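PDB 1ZPU: iron transport multicopper oxidase FET3, which oxidises ferrous iron to ferric iron with molecular oxygen, using four copper ions, for high-affinity iron uptake in yeast, and also oxidises cuprous ions. Local coordinates for residues M59-L64 with Y102-H107; E134-L139 with L189-N194; F394-H399 with I449-D454; V458-C463 with G474-E479. One frame throughout, in Å; residues are numbered along the deposited sequence.

Contact 1: residues M59-L64 with Y102-H107. With CU1 (copper (I) ion), chain B; CU1 (copper (I) ion), chain C; CU1 (copper (I) ion), chain D.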
# COMPACT_ATOMS: atom_id res chain seq x y z
N MET A 59 -6.02 8.19 -8.33
CA MET A 59 -5.38 8.51 -7.05
C MET A 59 -6.11 7.78 -5.96
O MET A 59 -7.34 7.86 -5.87
CB MET A 59 -5.42 10.01 -6.77
CG MET A 59 -4.62 10.45 -5.55
SD MET A 59 -4.00 12.14 -5.72
CE MET A 59 -5.54 13.02 -5.84
N HIS A 60 -5.35 7.07 -5.14
CA HIS A 60 -5.88 6.31 -4.03
C HIS A 60 -5.34 6.88 -2.74
O HIS A 60 -4.16 7.20 -2.66
CB HIS A 60 -5.46 4.85 -4.17
CG HIS A 60 -5.65 4.04 -2.92
ND1 HIS A 60 -6.85 4.00 -2.23
CD2 HIS A 60 -4.81 3.23 -2.25
CE1 HIS A 60 -6.72 3.21 -1.18
NE2 HIS A 60 -5.50 2.73 -1.17
N PHE A 61 -6.18 6.99 -1.73
CA PHE A 61 -5.77 7.51 -0.43
C PHE A 61 -5.64 6.37 0.57
O PHE A 61 -6.63 5.89 1.13
CB PHE A 61 -6.72 8.61 0.01
CG PHE A 61 -6.92 9.64 -1.05
CD1 PHE A 61 -7.90 9.46 -2.04
CD2 PHE A 61 -6.08 10.75 -1.12
CE1 PHE A 61 -8.06 10.39 -3.05
CE2 PHE A 61 -6.24 11.68 -2.14
CZ PHE A 61 -7.23 11.50 -3.10
N HIS A 62 -4.40 5.94 0.76
CA HIS A 62 -4.08 4.68 1.41
C HIS A 62 -4.44 4.69 2.87
O HIS A 62 -3.88 5.47 3.65
CB HIS A 62 -2.58 4.40 1.28
CG HIS A 62 -2.18 3.05 1.79
ND1 HIS A 62 -1.67 2.08 0.96
CD2 HIS A 62 -2.24 2.52 3.03
CE1 HIS A 62 -1.42 1.00 1.68
NE2 HIS A 62 -1.76 1.23 2.93
N GLY A 63 -5.36 3.81 3.25
CA GLY A 63 -5.66 3.60 4.66
C GLY A 63 -7.00 4.19 5.05
O GLY A 63 -7.60 3.76 6.03
N LEU A 64 -7.45 5.17 4.29
CA LEU A 64 -8.72 5.82 4.53
C LEU A 64 -9.86 4.85 4.26
O LEU A 64 -9.85 4.12 3.27
CB LEU A 64 -8.81 7.07 3.67
CG LEU A 64 -8.24 8.38 4.23
CD1 LEU A 64 -6.89 8.29 4.91
CD2 LEU A 64 -8.22 9.45 3.15
N TYR A 102 -1.18 8.72 7.03
CA TYR A 102 -1.55 8.03 5.79
C TYR A 102 -0.78 8.61 4.63
O TYR A 102 0.03 9.51 4.80
CB TYR A 102 -3.07 8.12 5.55
CG TYR A 102 -3.87 7.60 6.72
CD1 TYR A 102 -4.07 8.39 7.85
CD2 TYR A 102 -4.37 6.32 6.72
CE1 TYR A 102 -4.76 7.93 8.92
CE2 TYR A 102 -5.07 5.83 7.80
CZ TYR A 102 -5.25 6.64 8.90
OH TYR A 102 -5.94 6.17 9.99
N TRP A 103 -1.01 8.07 3.44
CA TRP A 103 -0.46 8.63 2.22
C TRP A 103 -1.38 8.40 1.03
O TRP A 103 -2.33 7.61 1.08
CB TRP A 103 0.94 8.10 1.93
CG TRP A 103 1.06 6.60 1.71
CD1 TRP A 103 0.72 5.62 2.58
CD2 TRP A 103 1.63 5.94 0.57
NE1 TRP A 103 0.99 4.39 2.05
CE2 TRP A 103 1.56 4.55 0.82
CE3 TRP A 103 2.18 6.37 -0.64
CZ2 TRP A 103 2.01 3.60 -0.10
CZ3 TRP A 103 2.63 5.43 -1.55
CH2 TRP A 103 2.54 4.06 -1.27
N TYR A 104 -1.10 9.13 -0.04
CA TYR A 104 -1.84 8.96 -1.26
C TYR A 104 -0.88 8.62 -2.39
O TYR A 104 0.25 9.11 -2.43
CB TYR A 104 -2.61 10.24 -1.56
CG TYR A 104 -1.78 11.42 -1.97
CD1 TYR A 104 -1.49 11.66 -3.30
CD2 TYR A 104 -1.31 12.33 -1.02
CE1 TYR A 104 -0.74 12.75 -3.69
CE2 TYR A 104 -0.55 13.44 -1.39
CZ TYR A 104 -0.27 13.64 -2.74
OH TYR A 104 0.47 14.74 -3.14
N HIS A 105 -1.33 7.78 -3.31
CA HIS A 105 -0.53 7.42 -4.47
C HIS A 105 -1.43 7.12 -5.65
O HIS A 105 -2.59 6.77 -5.47
CB HIS A 105 0.37 6.21 -4.17
CG HIS A 105 -0.36 4.98 -3.72
ND1 HIS A 105 -0.94 4.09 -4.59
CD2 HIS A 105 -0.58 4.49 -2.47
CE1 HIS A 105 -1.50 3.11 -3.90
NE2 HIS A 105 -1.30 3.33 -2.62
N SER A 106 -0.88 7.25 -6.85
CA SER A 106 -1.56 6.80 -8.05
C SER A 106 -1.82 5.31 -7.93
O SER A 106 -0.98 4.58 -7.41
CB SER A 106 -0.70 7.08 -9.28
OG SER A 106 -1.19 6.41 -10.43
N HIS A 107 -2.96 4.85 -8.41
CA HIS A 107 -3.24 3.42 -8.42
C HIS A 107 -3.27 2.84 -9.85
O HIS A 107 -3.81 1.75 -10.06
CB HIS A 107 -4.53 3.10 -7.66
CG HIS A 107 -4.46 1.85 -6.85
ND1 HIS A 107 -4.58 0.59 -7.40
CD2 HIS A 107 -4.26 1.66 -5.52
CE1 HIS A 107 -4.46 -0.31 -6.44
NE2 HIS A 107 -4.26 0.31 -5.30
CU CU1 B . -1.37 2.10 -0.96
CU CU1 C . -5.15 1.35 0.34
CU CU1 D . -4.56 -0.89 -3.61
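H62 and H60, two places apart on strand 60-62, send their rings out on the same sheet face as W103 and H105 of strand 100-105, and both end on copper. H62 swings out with CG anti to its own N (chi1 -173°), which lays the imidazole over the pyrrole ring of W103 in an offset stack, planes 22° apart. ND1 is turned to the rim of H105, and one type 3 copper sits between H62 ND1 at 1.9 Å and H105 NE2 at 2.1 Å; H464 completes this site, while H62 NE2 is held by D437. H60 takes part in two offset edge-to-face pairs: its edge addresses the face of H105, and its face receives the edge of H107. Its NE2 binds the type 2 copper, and the carbonyl of D73 holds ND1, fixing the ring's rotation. Beneath the rings, H60 N to H105 O (2.8 Å) and H105 N to H60 O (3.0 Å) set the antiparallel register. Such paired His-X-His motifs are a hallmark of multicopper oxidases. Y102 closes the far end: L64 CD1 lies over its ring face, 3.9 Å from the centroid, and G63 CA meets its edge within a type II turn. Strand 60-62 is outermost in its sheet, with 100-105 between it and 117-123; F61, L64 and Y102 pack on F120, and M59 reaches strand 43-49.

Contact 2: residues E134-L139 with L189-N194. With NAG (2-acetamido-2-deoxy-beta-D-glucopyranose), chain G; NAG (2-acetamido-2-deoxy-beta-D-glucopyranose), chain E.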
# COMPACT_ATOMS: atom_id res chain seq x y z
N GLU A 134 7.35 17.81 15.41
CA GLU A 134 6.96 16.70 14.57
C GLU A 134 7.38 16.86 13.10
O GLU A 134 7.46 17.97 12.57
CB GLU A 134 5.45 16.49 14.69
CG GLU A 134 4.65 17.74 14.40
CD GLU A 134 3.30 17.42 13.77
OE1 GLU A 134 3.30 16.73 12.71
OE2 GLU A 134 2.26 17.83 14.35
N LEU A 135 7.68 15.73 12.45
CA LEU A 135 8.05 15.68 11.03
C LEU A 135 7.80 14.28 10.48
O LEU A 135 7.44 13.36 11.21
CB LEU A 135 9.52 16.03 10.82
CG LEU A 135 10.58 15.00 11.24
CD1 LEU A 135 11.85 15.21 10.46
CD2 LEU A 135 10.82 15.07 12.72
N SER A 136 8.03 14.11 9.18
CA SER A 136 7.97 12.79 8.58
C SER A 136 9.21 12.52 7.75
O SER A 136 9.94 13.44 7.39
CB SER A 136 6.74 12.63 7.69
OG SER A 136 5.57 13.15 8.31
N LEU A 137 9.46 11.24 7.48
CA LEU A 137 10.46 10.86 6.52
C LEU A 137 9.79 9.88 5.57
O LEU A 137 9.18 8.90 6.03
CB LEU A 137 11.64 10.18 7.19
CG LEU A 137 12.43 10.92 8.26
CD1 LEU A 137 13.50 9.98 8.75
CD2 LEU A 137 13.05 12.19 7.74
N SER A 138 9.88 10.15 4.27
CA SER A 138 9.35 9.26 3.26
C SER A 138 10.48 8.43 2.68
O SER A 138 11.21 8.91 1.81
CB SER A 138 8.70 10.06 2.13
OG SER A 138 7.62 10.85 2.59
N LEU A 139 10.62 7.19 3.15
CA LEU A 139 11.59 6.26 2.59
C LEU A 139 11.04 5.66 1.30
O LEU A 139 9.83 5.39 1.17
CB LEU A 139 11.90 5.15 3.59
CG LEU A 139 12.01 5.45 5.08
CD1 LEU A 139 12.20 4.16 5.90
CD2 LEU A 139 13.13 6.40 5.34
N LEU A 189 8.13 13.83 17.26
CA LEU A 189 7.25 12.83 16.65
C LEU A 189 7.70 12.62 15.20
O LEU A 189 7.60 13.52 14.35
CB LEU A 189 5.78 13.23 16.75
CG LEU A 189 4.75 12.16 16.37
CD1 LEU A 189 4.55 11.16 17.48
CD2 LEU A 189 3.42 12.78 15.99
N LEU A 190 8.22 11.44 14.92
CA LEU A 190 8.79 11.14 13.64
C LEU A 190 7.89 10.13 12.93
O LEU A 190 7.76 8.98 13.37
CB LEU A 190 10.20 10.59 13.86
CG LEU A 190 11.24 10.59 12.74
CD1 LEU A 190 12.55 10.07 13.27
CD2 LEU A 190 10.79 9.74 11.60
N ARG A 191 7.27 10.56 11.83
CA ARG A 191 6.45 9.67 11.01
C ARG A 191 7.28 9.04 9.92
O ARG A 191 7.68 9.70 8.97
CB ARG A 191 5.30 10.44 10.35
CG ARG A 191 4.43 11.25 11.27
CD ARG A 191 3.66 12.25 10.45
NE ARG A 191 3.29 13.42 11.24
CZ ARG A 191 2.18 13.49 11.96
NH1 ARG A 191 1.31 12.47 11.95
NH2 ARG A 191 1.92 14.58 12.67
N ILE A 192 7.55 7.75 10.06
CA ILE A 192 8.35 7.06 9.06
C ILE A 192 7.42 6.31 8.12
O ILE A 192 6.70 5.42 8.56
CB ILE A 192 9.39 6.09 9.70
CG1 ILE A 192 10.12 6.79 10.82
CG2 ILE A 192 10.44 5.68 8.70
CD1 ILE A 192 10.62 5.85 11.90
N VAL A 193 7.43 6.69 6.84
CA VAL A 193 6.54 6.08 5.85
C VAL A 193 7.35 5.45 4.74
O VAL A 193 8.20 6.13 4.14
CB VAL A 193 5.59 7.11 5.22
CG1 VAL A 193 4.60 6.43 4.29
CG2 VAL A 193 4.84 7.92 6.28
N ASN A 194 7.11 4.18 4.45
CA ASN A 194 7.70 3.62 3.24
C ASN A 194 6.81 3.78 1.99
O ASN A 194 5.89 2.99 1.77
CB ASN A 194 8.14 2.18 3.44
CG ASN A 194 8.89 1.66 2.26
OD1 ASN A 194 8.85 2.28 1.18
ND2 ASN A 194 9.59 0.54 2.43
C1 NAG G . 7.30 18.34 7.74
C2 NAG G . 5.95 18.15 8.42
C3 NAG G . 5.49 19.45 9.05
C4 NAG G . 6.54 20.10 9.94
C5 NAG G . 7.90 20.09 9.25
C6 NAG G . 9.01 20.45 10.22
C7 NAG G . 4.45 16.49 7.44
C8 NAG G . 3.55 16.17 6.28
N2 NAG G . 4.94 17.73 7.46
O3 NAG G . 4.31 19.21 9.78
O4 NAG G . 6.17 21.45 10.11
O5 NAG G . 8.20 18.82 8.71
O6 NAG G . 10.25 20.37 9.55
O7 NAG G . 4.71 15.65 8.30
C1 NAG E . 10.63 15.28 4.93
C2 NAG E . 11.16 16.36 5.88
C3 NAG E . 10.10 16.75 6.91
C4 NAG E . 8.75 17.06 6.27
C5 NAG E . 8.37 15.96 5.30
C6 NAG E . 7.17 16.44 4.52
C7 NAG E . 13.49 16.60 6.60
C8 NAG E . 14.58 16.18 7.56
N2 NAG E . 12.36 15.90 6.55
O3 NAG E . 10.55 17.88 7.59
O4 NAG E . 7.70 17.06 7.23
O5 NAG E . 9.41 15.74 4.39
O6 NAG E . 6.69 15.43 3.67
O7 NAG E . 13.67 17.59 5.88
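E134 and R191 form the one salt bridge between these strands, R191 NH2 lying 2.6 Å from E134 OE1. The oxygen sits in the guanidinium plane but is approached from above its own carboxylate plane, the two groups being turned 42° apart. To get there the arginine runs extended from CG to NE past S136, whose OG donates to acetamide O7 of a glycan sugar at 2.6 Å; the same sugar chain, carried by N173, runs beside E134 to L137 on the side away from strand 187-194. With a methionine in place of R191, E134 would probably be left without its countercharge beside the glycan. Backbone bonds are those of a parallel pair: L135 and L137 each donate N and accept through O, as in R191 N to L135 O (2.9 Å) and V193 N to L137 O (2.9 Å). Two neighbouring parallel strands amid antiparallel ones suit the Greek-key sandwich of a cupredoxin domain, here the second of three. Apolar contacts lie on the face of L135, L137 and L139. L137 CG touches L190 CD2 at 3.9 Å, and L139 CD1 meets I192 CG2 at 3.6 Å; L137, L139 and I192 also pack on F203 of the facing sheet. On the other face, S136, S138 and V193 touch L119 of the first domain.

Contact 3: residues F394-H399 with I449-D454; sequences FHLHGH and IRFKAD. With CU1 (copper (I) ion), chain C; CU1 (copper (I) ion), chain D; NAG (2-acetamido-2-deoxy-beta-D-glucopyranose), chain F.
L396 and F451 meet through two different torsions: L396 carries CG anti to its N (chi1 176°), extending the branch toward the opposite strand, while F451 has CG between its N and its carbonyl carbon (chi1 69°), which brings the ring across to L396 and H399. L396 CD2 consequently rests over one face of the phenyl ring in a CH-pi contact, 4.0 Å from the centroid of F451. H399 buries the most surface. F451 CD1 stands 3.5 Å above the centre of the H399 imidazole, the planes inclined at 41°, and F451 CE1 is 3.5 Å from H399 NE2. That nitrogen is not idle, since it is hydrogen-bonded to E479, which fixes how the ring is turned. K452 O lies 3.4 Å from H399 CE1, and D454 OD2 sits at the imidazole edge, 3.9 Å from the same carbon; this carboxylate would probably add to the negative potential around the ring. D454 also makes weak bonds to a glycan sugar, the one carried by N67 in the first domain. The residues alternate in purpose: H395 and H397 bind the type 2 and a type 3 copper, while L396 between them turns to the apolar core. Strand 392-396 lies between 457-463 and 438-441, strand 446-452 between 379-386 and 401-406, so the contact bridges the two sheets of the third cupredoxin sandwich, with L477 packing on both L396 and F451.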
# COMPACT_ATOMS: atom_id res chain seq x y z
N PHE A 394 0.96 -7.52 1.92
CA PHE A 394 -0.39 -7.43 1.44
C PHE A 394 -1.14 -6.34 2.16
O PHE A 394 -0.96 -6.13 3.36
CB PHE A 394 -1.12 -8.77 1.55
CG PHE A 394 -0.60 -9.80 0.61
CD1 PHE A 394 0.38 -10.69 1.00
CD2 PHE A 394 -1.06 -9.86 -0.71
CE1 PHE A 394 0.89 -11.63 0.11
CE2 PHE A 394 -0.56 -10.81 -1.59
CZ PHE A 394 0.41 -11.70 -1.17
N HIS A 395 -1.98 -5.65 1.40
CA HIS A 395 -2.71 -4.53 1.92
C HIS A 395 -4.20 -4.69 1.60
O HIS A 395 -4.56 -5.22 0.53
CB HIS A 395 -2.13 -3.23 1.38
CG HIS A 395 -3.06 -2.06 1.47
ND1 HIS A 395 -3.47 -1.54 2.68
CD2 HIS A 395 -3.68 -1.34 0.51
CE1 HIS A 395 -4.30 -0.54 2.46
NE2 HIS A 395 -4.44 -0.40 1.15
N LEU A 396 -5.04 -4.24 2.54
CA LEU A 396 -6.48 -4.36 2.42
C LEU A 396 -7.14 -3.00 2.45
O LEU A 396 -7.00 -2.26 3.43
CB LEU A 396 -7.04 -5.23 3.55
CG LEU A 396 -8.56 -5.42 3.67
CD1 LEU A 396 -9.17 -6.22 2.51
CD2 LEU A 396 -8.89 -6.07 5.02
N HIS A 397 -7.87 -2.67 1.39
CA HIS A 397 -8.60 -1.40 1.32
C HIS A 397 -9.81 -1.44 2.26
O HIS A 397 -10.34 -2.51 2.54
CB HIS A 397 -9.09 -1.14 -0.09
CG HIS A 397 -8.02 -0.74 -1.05
ND1 HIS A 397 -8.10 0.39 -1.83
CD2 HIS A 397 -6.84 -1.33 -1.37
CE1 HIS A 397 -7.02 0.48 -2.59
NE2 HIS A 397 -6.24 -0.55 -2.33
N GLY A 398 -10.21 -0.26 2.76
CA GLY A 398 -11.44 -0.12 3.54
C GLY A 398 -11.44 -0.56 5.00
O GLY A 398 -12.40 -0.32 5.71
N HIS A 399 -10.36 -1.20 5.44
CA HIS A 399 -10.29 -1.72 6.81
C HIS A 399 -8.88 -1.70 7.39
O HIS A 399 -7.88 -1.75 6.66
CB HIS A 399 -10.77 -3.17 6.86
CG HIS A 399 -12.16 -3.39 6.36
ND1 HIS A 399 -13.27 -3.19 7.14
CD2 HIS A 399 -12.62 -3.83 5.16
CE1 HIS A 399 -14.36 -3.48 6.44
NE2 HIS A 399 -13.99 -3.87 5.24
N ILE A 449 -5.65 -13.06 9.02
CA ILE A 449 -6.19 -11.79 9.46
C ILE A 449 -7.70 -11.89 9.56
O ILE A 449 -8.32 -12.68 8.85
CB ILE A 449 -5.82 -10.63 8.51
CG1 ILE A 449 -6.28 -10.94 7.07
CG2 ILE A 449 -4.34 -10.37 8.55
CD1 ILE A 449 -6.19 -9.74 6.13
N ARG A 450 -8.28 -11.09 10.46
CA ARG A 450 -9.72 -11.04 10.65
C ARG A 450 -10.21 -9.61 10.75
O ARG A 450 -9.53 -8.74 11.30
CB ARG A 450 -10.13 -11.81 11.91
CG ARG A 450 -10.15 -13.29 11.72
CD ARG A 450 -10.79 -13.94 12.91
NE ARG A 450 -10.22 -15.27 13.11
CZ ARG A 450 -10.39 -16.01 14.19
NH1 ARG A 450 -11.14 -15.57 15.19
NH2 ARG A 450 -9.82 -17.19 14.27
N PHE A 451 -11.41 -9.38 10.20
CA PHE A 451 -12.07 -8.08 10.27
C PHE A 451 -13.58 -8.24 10.13
O PHE A 451 -14.04 -9.25 9.60
CB PHE A 451 -11.52 -7.11 9.20
CG PHE A 451 -11.88 -7.49 7.78
CD1 PHE A 451 -12.94 -6.87 7.13
CD2 PHE A 451 -11.15 -8.45 7.09
CE1 PHE A 451 -13.27 -7.21 5.83
CE2 PHE A 451 -11.47 -8.78 5.79
CZ PHE A 451 -12.52 -8.17 5.16
N LYS A 452 -14.33 -7.25 10.60
CA LYS A 452 -15.79 -7.24 10.50
C LYS A 452 -16.21 -6.53 9.22
O LYS A 452 -15.72 -5.45 8.92
CB LYS A 452 -16.38 -6.53 11.71
CG LYS A 452 -17.86 -6.80 11.93
CD LYS A 452 -18.42 -5.87 12.97
CE LYS A 452 -19.83 -6.23 13.32
NZ LYS A 452 -20.33 -5.34 14.38
N ALA A 453 -17.13 -7.12 8.47
CA ALA A 453 -17.66 -6.45 7.29
C ALA A 453 -18.71 -5.41 7.71
O ALA A 453 -19.92 -5.64 7.63
CB ALA A 453 -18.24 -7.45 6.31
N ASP A 454 -18.22 -4.27 8.18
CA ASP A 454 -19.08 -3.21 8.66
C ASP A 454 -18.89 -1.95 7.83
O ASP A 454 -19.25 -0.85 8.25
CB ASP A 454 -18.82 -2.94 10.15
CG ASP A 454 -17.36 -2.55 10.45
OD1 ASP A 454 -17.09 -2.12 11.59
OD2 ASP A 454 -16.47 -2.68 9.57
CU CU1 C . -5.15 1.35 0.34
CU CU1 D . -4.56 -0.89 -3.61
C1 NAG F . -18.70 2.72 8.77
C2 NAG F . -17.81 2.13 9.87
C3 NAG F . -18.62 1.41 10.94
C4 NAG F . -19.75 2.30 11.46
C5 NAG F . -20.52 2.91 10.27
C6 NAG F . -21.61 3.88 10.73
C7 NAG F . -15.49 1.58 9.36
C8 NAG F . -14.56 0.69 8.59
N2 NAG F . -16.79 1.26 9.31
O3 NAG F . -17.74 1.09 12.00
O4 NAG F . -20.60 1.60 12.37
O5 NAG F . -19.63 3.60 9.40
O6 NAG F . -21.01 4.96 11.41
O7 NAG F . -15.04 2.56 9.98

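Contact 4: residues V458-C463 with G474-E479; sequences VWFFHC and GLVLVE. With CU1 (copper (I) ion), chain D; CU1 (copper (I) ion), chain H.
W459 with L477 and F461 with L475 are two hydrogen-bonded pairs of neighbouring antiparallel strands in a sheet of the third cupredoxin domain, each bonded in both directions. The W459 N to L477 O bond is 2.7 Å, and F461 N to L475 O is 2.8 Å and nearly straight at 174°. At its C-terminal end, strand 457-463 leads into the His-Cys-His sequence of multicopper oxidases (H462, C463, H464), the accepted electron path from the type 1 copper to the trinuclear cluster. C463 SG binds the type 1 copper at 2.2 Å with H392 and H468, and H462 NE2 binds a type 3 copper shared with H107 and H397. H462 ND1 donates to C463 O at 2.6 Å; the acceptor lies in the imidazole plane, although the donor stands well above the carbonyl plane, and this bond helps to fix the ring's rotation. Toward the other end, E479 OE1 comes to the edge of the W459 indole. The carboxylate is also gripped by H399 and N455, while W459 NE1 donates to the carbonyl of N455. Outward, the packing divides by face. F461 CB touches L475 CD1 at 3.6 Å, the two side chains running side by side; opposite, V458 CG1 meets V476 CG1 at 3.8 Å. F460 turns its ring edge to the backbone of L475. Were a serine to stand in for F460, a gap would probably open beside G474 and V476, and H107 and H397 would lose an aromatic neighbour. G474, lacking a side chain, presents its CA 3.8 Å from H462 CB.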
# COMPACT_ATOMS: atom_id res chain seq x y z
N VAL A 458 -16.38 -1.69 -2.11
CA VAL A 458 -15.69 -2.60 -2.99
C VAL A 458 -14.23 -2.41 -2.66
O VAL A 458 -13.70 -1.33 -2.88
CB VAL A 458 -15.97 -2.29 -4.48
CG1 VAL A 458 -15.17 -3.19 -5.38
CG2 VAL A 458 -17.45 -2.45 -4.80
N TRP A 459 -13.59 -3.45 -2.13
CA TRP A 459 -12.26 -3.32 -1.57
C TRP A 459 -11.22 -4.26 -2.17
O TRP A 459 -11.42 -5.47 -2.22
CB TRP A 459 -12.30 -3.52 -0.05
CG TRP A 459 -13.34 -2.72 0.69
CD1 TRP A 459 -14.35 -3.23 1.45
CD2 TRP A 459 -13.48 -1.30 0.75
NE1 TRP A 459 -15.10 -2.22 1.97
CE2 TRP A 459 -14.59 -1.02 1.56
CE3 TRP A 459 -12.78 -0.23 0.18
CZ2 TRP A 459 -15.02 0.28 1.83
CZ3 TRP A 459 -13.20 1.07 0.46
CH2 TRP A 459 -14.31 1.30 1.27
N PHE A 460 -10.09 -3.70 -2.60
CA PHE A 460 -9.00 -4.44 -3.21
C PHE A 460 -8.14 -5.08 -2.12
O PHE A 460 -7.77 -4.42 -1.15
CB PHE A 460 -8.15 -3.49 -4.08
CG PHE A 460 -7.56 -4.13 -5.32
CD1 PHE A 460 -7.85 -5.44 -5.68
CD2 PHE A 460 -6.73 -3.38 -6.16
CE1 PHE A 460 -7.29 -6.01 -6.85
CE2 PHE A 460 -6.18 -3.94 -7.34
CZ PHE A 460 -6.46 -5.25 -7.67
N PHE A 461 -7.86 -6.37 -2.27
CA PHE A 461 -6.88 -7.03 -1.42
C PHE A 461 -5.73 -7.55 -2.28
O PHE A 461 -5.93 -8.46 -3.08
CB PHE A 461 -7.50 -8.17 -0.62
CG PHE A 461 -6.51 -8.89 0.24
CD1 PHE A 461 -6.09 -8.33 1.44
CD2 PHE A 461 -5.99 -10.12 -0.15
CE1 PHE A 461 -5.17 -8.99 2.24
CE2 PHE A 461 -5.06 -10.79 0.64
CZ PHE A 461 -4.65 -10.22 1.84
N HIS A 462 -4.55 -6.97 -2.10
CA HIS A 462 -3.43 -7.26 -2.99
C HIS A 462 -2.08 -7.05 -2.35
O HIS A 462 -1.97 -6.41 -1.30
CB HIS A 462 -3.50 -6.36 -4.22
CG HIS A 462 -3.30 -4.92 -3.92
ND1 HIS A 462 -2.06 -4.31 -3.94
CD2 HIS A 462 -4.19 -3.95 -3.57
CE1 HIS A 462 -2.19 -3.04 -3.61
NE2 HIS A 462 -3.47 -2.79 -3.38
N CYS A 463 -1.06 -7.55 -3.03
CA CYS A 463 0.31 -7.24 -2.70
C CYS A 463 0.64 -5.82 -3.15
O CYS A 463 0.31 -5.40 -4.27
CB CYS A 463 1.24 -8.23 -3.36
SG CYS A 463 2.96 -7.98 -2.93
N GLY A 474 -3.94 -9.91 -6.86
CA GLY A 474 -5.01 -9.18 -6.19
C GLY A 474 -6.36 -9.85 -6.31
O GLY A 474 -6.61 -10.63 -7.23
N LEU A 475 -7.24 -9.54 -5.36
CA LEU A 475 -8.61 -10.04 -5.36
C LEU A 475 -9.57 -8.96 -4.86
O LEU A 475 -9.14 -8.02 -4.19
CB LEU A 475 -8.75 -11.31 -4.53
CG LEU A 475 -8.37 -11.34 -3.06
CD1 LEU A 475 -9.44 -10.70 -2.23
CD2 LEU A 475 -8.24 -12.79 -2.68
N VAL A 476 -10.85 -9.11 -5.18
CA VAL A 476 -11.82 -8.06 -4.92
C VAL A 476 -12.88 -8.49 -3.91
O VAL A 476 -13.51 -9.54 -4.05
CB VAL A 476 -12.50 -7.60 -6.23
CG1 VAL A 476 -13.52 -6.51 -5.96
CG2 VAL A 476 -11.47 -7.13 -7.24
N LEU A 477 -13.06 -7.66 -2.88
CA LEU A 477 -14.07 -7.89 -1.85
C LEU A 477 -15.25 -6.95 -2.02
O LEU A 477 -15.08 -5.74 -2.01
CB LEU A 477 -13.46 -7.71 -0.46
CG LEU A 477 -12.34 -8.66 -0.06
CD1 LEU A 477 -11.92 -8.38 1.35
CD2 LEU A 477 -12.74 -10.13 -0.19
N VAL A 478 -16.45 -7.50 -2.19
CA VAL A 478 -17.65 -6.68 -2.27
C VAL A 478 -18.41 -6.85 -0.95
O VAL A 478 -18.99 -7.91 -0.68
CB VAL A 478 -18.53 -7.08 -3.48
CG1 VAL A 478 -19.80 -6.26 -3.53
CG2 VAL A 478 -17.76 -6.91 -4.76
N GLU A 479 -18.38 -5.81 -0.13
CA GLU A 479 -19.02 -5.80 1.17
C GLU A 479 -20.48 -5.39 1.07
O GLU A 479 -20.79 -4.33 0.51
CB GLU A 479 -18.28 -4.82 2.05
CG GLU A 479 -18.18 -5.21 3.50
CD GLU A 479 -16.91 -4.68 4.13
OE1 GLU A 479 -15.82 -4.93 3.55
OE2 GLU A 479 -16.99 -4.01 5.18
CU CU1 D . -4.56 -0.89 -3.61
CU CU1 H . 4.33 -9.54 -3.64

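Overall arrangement
Followed from the N terminus, the four contacts come in series, and none encloses or crosses another. Contact 1 closes a loop of 37 residues in the first cupredoxin domain, contact 2 one of 49 in the second, and contact 3 one of 49 in the third, where contact 4 then closes a tight loop of 10. Contacts 3 and 4 share a sheet, strands 392-396 and 457-463 being neighbours, and their centres are about 9 Å apart. Across the domain boundary, contact 1 meets both at the trinuclear copper cluster, joining first domain to third. Contact 2 touches none of the others, though its nearest atoms come within about 4 Å of contact 1.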